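Local coordinates for protein transcriptional regulator (Vibrio vulnificus, PDB 4IVN) that probably represses transcription of the nan genes for sialic acid catabolism, binding DNA through an RpiR-type helix-turn-helix domain and ManNAc-6-phosphate through a SIS domain, at residues A118-R123 against S219-V224; G175-A180 against P203-T208. All blocks are in the same frame, centred on the assembly; numbering follows the deposited sequence.

After the N-terminal helix-turn-helix region and helix 93-111, the chain enters helix 114-126, which carries 118-123, and then runs through three strands of the parallel sheet before coming to strand 204-208 and its outermost neighbour, strand 221-224. Contact 1 closes this long loop by laying the helix against 219-224. Within that loop sits contact 2, a much shorter closure in which 175-180 pairs with 203-208 after helix 188-199 has made the crossover. Contact 2 therefore builds the sheet, while contact 1 packs a helix onto it. The two meet where strands 204-208 and 221-224 are neighbours: S206 OG lies 2.6 Å from S219 OG, a probable hydrogen bond.

Contact 1 of 2, residues A118-R123 against S219-V224; sequences ARIVER and STEMLV
On one face of the parallel sheet, helix 114-126 packs against the outermost strand 221-224, and E221 is gripped there by two arginines one helical turn apart, R119 and R123. R119 holds the carboxylate side-on: NE gives a hydrogen bond to E221 OE2 (3.0 Å) and NH2 one to the syn lone pair of E221 OE1 (2.9 Å). Guanidinium and carboxylate planes are 33° apart, yet both oxygens stay close to the arginine plane. The chain of R119 bends at chi3 (-49°), which turns this edge back onto the acid. From the other arginine, R123 NE adds a weak, long bond to E221 OE2 (3.4 Å). Two positive charges around a largely buried glutamate would favour its ionised form. The methyl T220 CG2 lies over one face of the R123 guanidinium, 3.6 Å from NH2, while T220 OG1 turns to the backbone N of V204.

Deeper in, the contact is apolar. I120 CG1 lies alongside the aliphatic E221 CB, 3.6 Å away, the two chains running in opposite directions. I120 CD1 meets L223 CG tip to tip at 3.4 Å, closer than carbons usually pack. Branched apolar chains such as these suit a buried helix-sheet interface, and L250 and L246 of helix 237-257 continue the layer over I120 and L223 respectively. A hydrophobic seam bordered by a salt-bridge network suits the helix-on-sheet packing of an alpha/beta SIS domain.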
loop_
_atom_site.group_PDB
_atom_site.type_symbol
_atom_site.label_atom_id
_atom_site.label_comp_id
_atom_site.label_asym_id
_atom_site.label_seq_id
_atom_site.Cartn_x
_atom_site.Cartn_y
_atom_site.Cartn_z
ATOM N N ALA A 118 -1.803 19.519 10.935
ATOM C CA ALA A 118 -0.700 20.535 11.113
ATOM C C ALA A 118 0.153 20.223 12.344
ATOM O O ALA A 118 1.393 20.250 12.279
ATOM C CB ALA A 118 -1.243 21.974 11.142
ATOM N N ARG A 119 -0.511 19.854 13.450
ATOM C CA ARG A 119 0.242 19.442 14.568
ATOM C C ARG A 119 1.107 18.202 14.333
ATOM O O ARG A 119 2.225 18.139 14.833
ATOM C CB ARG A 119 -0.670 19.200 15.750
ATOM C CG ARG A 119 -0.974 20.494 16.434
ATOM C CD ARG A 119 -1.473 20.165 17.826
ATOM N NE ARG A 119 -2.531 19.113 17.811
ATOM C CZ ARG A 119 -3.804 19.321 17.555
ATOM N NH1 ARG A 119 -4.257 20.561 17.237
ATOM N NH2 ARG A 119 -4.637 18.296 17.609
ATOM N N ILE A 120 0.559 17.209 13.619
ATOM C CA ILE A 120 1.298 15.961 13.370
ATOM C C ILE A 120 2.568 16.257 12.499
ATOM O O ILE A 120 3.657 15.731 12.730
ATOM C CB ILE A 120 0.367 14.904 12.705
ATOM C CG1 ILE A 120 -0.775 14.547 13.701
ATOM C CG2 ILE A 120 1.185 13.687 12.269
ATOM C CD1 ILE A 120 -1.905 13.682 13.122
ATOM N N VAL A 121 2.411 17.099 11.498
ATOM C CA VAL A 121 3.552 17.561 10.689
ATOM C C VAL A 121 4.674 18.104 11.505
ATOM O O VAL A 121 5.851 17.726 11.301
ATOM C CB VAL A 121 3.140 18.702 9.780
ATOM C CG1 VAL A 121 4.422 19.337 9.143
ATOM C CG2 VAL A 121 2.144 18.178 8.701
ATOM N N GLU A 122 4.339 18.948 12.495
ATOM C CA GLU A 122 5.365 19.533 13.329
ATOM C C GLU A 122 6.061 18.490 14.186
ATOM O O GLU A 122 7.275 18.499 14.300
ATOM C CB GLU A 122 4.699 20.608 14.222
ATOM C CG GLU A 122 5.559 21.776 14.627
ATOM C CD GLU A 122 6.506 22.226 13.540
ATOM O OE1 GLU A 122 6.083 22.357 12.340
ATOM O OE2 GLU A 122 7.709 22.434 13.919
ATOM N N ARG A 123 5.295 17.572 14.769
ATOM C CA ARG A 123 5.912 16.414 15.492
ATOM C C ARG A 123 6.915 15.619 14.630
ATOM O O ARG A 123 8.017 15.320 15.071
ATOM C CB ARG A 123 4.805 15.538 16.025
ATOM C CG ARG A 123 4.015 16.328 17.112
ATOM C CD ARG A 123 3.250 15.439 18.067
ATOM N NE ARG A 123 2.354 16.158 19.006
ATOM C CZ ARG A 123 2.656 16.447 20.272
ATOM N NH1 ARG A 123 3.869 16.157 20.773
ATOM N NH2 ARG A 123 1.725 17.020 21.052
ATOM N N SER A 219 -3.275 7.674 22.295
ATOM C CA SER A 219 -2.824 8.417 21.093
ATOM C C SER A 219 -2.682 9.878 21.417
ATOM O O SER A 219 -3.595 10.447 22.059
ATOM C CB SER A 219 -3.856 8.281 19.965
ATOM O OG SER A 219 -3.951 6.938 19.549
ATOM N N THR A 220 -1.542 10.475 21.071
ATOM C CA THR A 220 -1.332 11.919 21.247
ATOM C C THR A 220 -2.167 12.633 20.180
ATOM O O THR A 220 -2.686 13.698 20.424
ATOM C CB THR A 220 0.172 12.315 21.191
ATOM O OG1 THR A 220 0.925 11.441 22.051
ATOM C CG2 THR A 220 0.477 13.741 21.683
ATOM N N GLU A 221 -2.178 12.092 18.957
ATOM C CA GLU A 221 -2.942 12.609 17.851
ATOM C C GLU A 221 -3.563 11.446 17.051
ATOM O O GLU A 221 -3.059 10.321 17.134
ATOM C CB GLU A 221 -2.013 13.349 16.861
ATOM C CG GLU A 221 -1.060 14.414 17.470
ATOM C CD GLU A 221 -1.699 15.765 17.892
ATOM O OE1 GLU A 221 -2.935 15.948 17.658
ATOM O OE2 GLU A 221 -0.927 16.669 18.438
ATOM N N MET A 222 -4.572 11.704 16.221
ATOM C CA MET A 222 -5.124 10.625 15.389
ATOM C C MET A 222 -5.448 11.195 14.013
ATOM O O MET A 222 -5.897 12.314 13.924
ATOM C CB MET A 222 -6.489 10.169 15.937
ATOM C CG MET A 222 -6.476 9.005 16.908
ATOM S SD MET A 222 -7.848 7.834 16.565
ATOM C CE MET A 222 -7.257 6.418 17.504
ATOM N N LEU A 223 -5.259 10.420 12.962
ATOM C CA LEU A 223 -5.802 10.818 11.643
ATOM C C LEU A 223 -6.693 9.634 11.317
ATOM O O LEU A 223 -6.311 8.530 11.586
ATOM C CB LEU A 223 -4.715 10.996 10.601
ATOM C CG LEU A 223 -3.833 12.241 10.715
ATOM C CD1 LEU A 223 -2.939 12.389 9.501
ATOM C CD2 LEU A 223 -4.656 13.513 10.954
ATOM N N VAL A 224 -7.902 9.911 10.848
ATOM C CA VAL A 224 -8.929 8.904 10.627
ATOM C C VAL A 224 -9.291 8.826 9.167
ATOM O O VAL A 224 -9.737 9.781 8.595
ATOM C CB VAL A 224 -10.170 9.242 11.503
ATOM C CG1 VAL A 224 -11.368 8.323 11.161
ATOM C CG2 VAL A 224 -9.752 9.164 12.982
#

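Contact 2 of 2, residues G175-A180 against P203-T208; sequences GDLWFA and PVVSLT
The carbonyl oxygen of W178 accepts the shortest hydrogen bond here, 2.8 Å from V205 N, with V204 CA-H also close to that oxygen. It belongs to the parallel pairing of strands 176-181 and 204-208, which helix 188-199 joins as a beta-alpha-beta crossover in the SIS domain. The bonding zigzags: W178 N reaches P203 O at 3.0 Å, V205 O receives A180 N at 2.9 Å, and A180 O receives L207 N. P203 has no N-H to give, so it suits the strand entrance, where its carbonyl alone is used.

On the face turned to helix 188-199, A180 and V204 are small enough to lie close to the helix, against A194 and A197 respectively. A180 CB also sits 3.8 Å from S206 OG, a hydroxyl whose polar partner is S219. The W178 ring swings away from the neighbouring strand, and its NE1 bonds S172 OG.

The other face, toward helix 114-126, is apolar. With chi1 at 165°, L177 CG lies opposite the backbone N, which brings CD1 across to the proline ring, 3.7 Å from P203 CG. F179 and V205 rise together from neighbouring strands, and beta-branched V205 suits an extended strand. The F179 ring meets this neighbour obliquely, with CE2 3.4 Å from V205 CG1.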
loop_
_atom_site.group_PDB
_atom_site.type_symbol
_atom_site.label_atom_id
_atom_site.label_comp_id
_atom_site.label_asym_id
_atom_site.label_seq_id
_atom_site.Cartn_x
_atom_site.Cartn_y
_atom_site.Cartn_z
ATOM N N GLY A 175 12.781 12.741 21.731
ATOM C CA GLY A 175 13.183 12.863 20.355
ATOM C C GLY A 175 12.562 11.714 19.519
ATOM O O GLY A 175 12.586 11.744 18.286
ATOM N N ASP A 176 12.033 10.682 20.180
ATOM C CA ASP A 176 11.338 9.594 19.368
ATOM C C ASP A 176 9.879 10.042 19.077
ATOM O O ASP A 176 9.310 10.791 19.856
ATOM C CB ASP A 176 11.260 8.254 20.148
ATOM C CG ASP A 176 12.608 7.693 20.448
ATOM O OD1 ASP A 176 13.550 8.127 19.731
ATOM O OD2 ASP A 176 12.741 6.782 21.340
ATOM N N LEU A 177 9.238 9.456 18.062
ATOM C CA LEU A 177 7.809 9.627 17.785
ATOM C C LEU A 177 7.325 8.250 17.232
ATOM O O LEU A 177 8.041 7.583 16.463
ATOM C CB LEU A 177 7.629 10.621 16.630
ATOM C CG LEU A 177 6.269 10.766 15.868
ATOM C CD1 LEU A 177 5.316 11.412 16.862
ATOM C CD2 LEU A 177 6.330 11.742 14.695
ATOM N N TRP A 178 6.127 7.822 17.628
ATOM C CA TRP A 178 5.557 6.516 17.156
ATOM C C TRP A 178 4.301 6.700 16.360
ATOM O O TRP A 178 3.463 7.506 16.730
ATOM C CB TRP A 178 5.195 5.636 18.314
ATOM C CG TRP A 178 6.462 5.216 18.964
ATOM C CD1 TRP A 178 7.223 5.908 19.925
ATOM C CD2 TRP A 178 7.181 4.049 18.653
ATOM N NE1 TRP A 178 8.365 5.211 20.215
ATOM C CE2 TRP A 178 8.400 4.071 19.482
ATOM C CE3 TRP A 178 6.920 2.932 17.823
ATOM C CZ2 TRP A 178 9.324 3.019 19.466
ATOM C CZ3 TRP A 178 7.865 1.895 17.797
ATOM C CH2 TRP A 178 9.033 1.930 18.628
ATOM N N PHE A 179 4.148 5.922 15.281
ATOM C CA PHE A 179 2.879 5.825 14.591
ATOM C C PHE A 179 2.282 4.420 14.798
ATOM O O PHE A 179 2.970 3.398 14.616
ATOM C CB PHE A 179 3.150 5.994 13.125
ATOM C CG PHE A 179 3.262 7.449 12.728
ATOM C CD1 PHE A 179 4.488 8.075 12.787
ATOM C CD2 PHE A 179 2.147 8.182 12.344
ATOM C CE1 PHE A 179 4.646 9.403 12.408
ATOM C CE2 PHE A 179 2.301 9.526 11.991
ATOM C CZ PHE A 179 3.514 10.139 12.092
ATOM N N ALA A 180 1.037 4.358 15.219
ATOM C CA ALA A 180 0.343 3.070 15.464
ATOM C C ALA A 180 -0.624 3.012 14.307
ATOM O O ALA A 180 -1.517 3.843 14.249
ATOM C CB ALA A 180 -0.425 3.108 16.855
ATOM N N PRO A 203 5.345 10.934 22.172
ATOM C CA PRO A 203 4.148 11.056 21.360
ATOM C C PRO A 203 3.812 9.838 20.469
ATOM O O PRO A 203 4.716 9.159 19.899
ATOM C CB PRO A 203 4.418 12.299 20.443
ATOM C CG PRO A 203 5.938 12.330 20.376
ATOM C CD PRO A 203 6.383 11.908 21.772
ATOM N N VAL A 204 2.514 9.566 20.365
ATOM C CA VAL A 204 2.027 8.436 19.559
ATOM C C VAL A 204 0.993 9.002 18.661
ATOM O O VAL A 204 0.050 9.605 19.184
ATOM C CB VAL A 204 1.404 7.325 20.456
ATOM C CG1 VAL A 204 0.756 6.184 19.614
ATOM C CG2 VAL A 204 2.438 6.747 21.430
ATOM N N VAL A 205 1.090 8.762 17.367
ATOM C CA VAL A 205 0.069 9.255 16.384
ATOM C C VAL A 205 -0.613 7.983 15.815
ATOM O O VAL A 205 0.073 7.095 15.322
ATOM C CB VAL A 205 0.735 10.004 15.196
ATOM C CG1 VAL A 205 -0.283 10.403 14.092
ATOM C CG2 VAL A 205 1.404 11.314 15.724
ATOM N N SER A 206 -1.932 7.906 15.865
ATOM C CA SER A 206 -2.613 6.728 15.334
ATOM C C SER A 206 -3.171 7.029 13.971
ATOM O O SER A 206 -3.744 8.107 13.763
ATOM C CB SER A 206 -3.775 6.354 16.243
ATOM O OG SER A 206 -3.150 5.778 17.350
ATOM N N LEU A 207 -3.020 6.055 13.074
ATOM C CA LEU A 207 -3.652 6.155 11.763
ATOM C C LEU A 207 -4.671 5.062 11.626
ATOM O O LEU A 207 -4.277 3.912 11.497
ATOM C CB LEU A 207 -2.636 5.964 10.681
ATOM C CG LEU A 207 -1.469 6.943 10.575
ATOM C CD1 LEU A 207 -0.733 6.714 9.245
ATOM C CD2 LEU A 207 -1.946 8.418 10.630
ATOM N N THR A 208 -5.987 5.382 11.669
ATOM C CA THR A 208 -7.013 4.302 11.803
ATOM C C THR A 208 -8.135 4.646 10.855
ATOM O O THR A 208 -8.033 5.608 10.079
ATOM C CB THR A 208 -7.705 4.362 13.204
ATOM O OG1 THR A 208 -8.473 5.597 13.248
ATOM C CG2 THR A 208 -6.700 4.454 14.231
#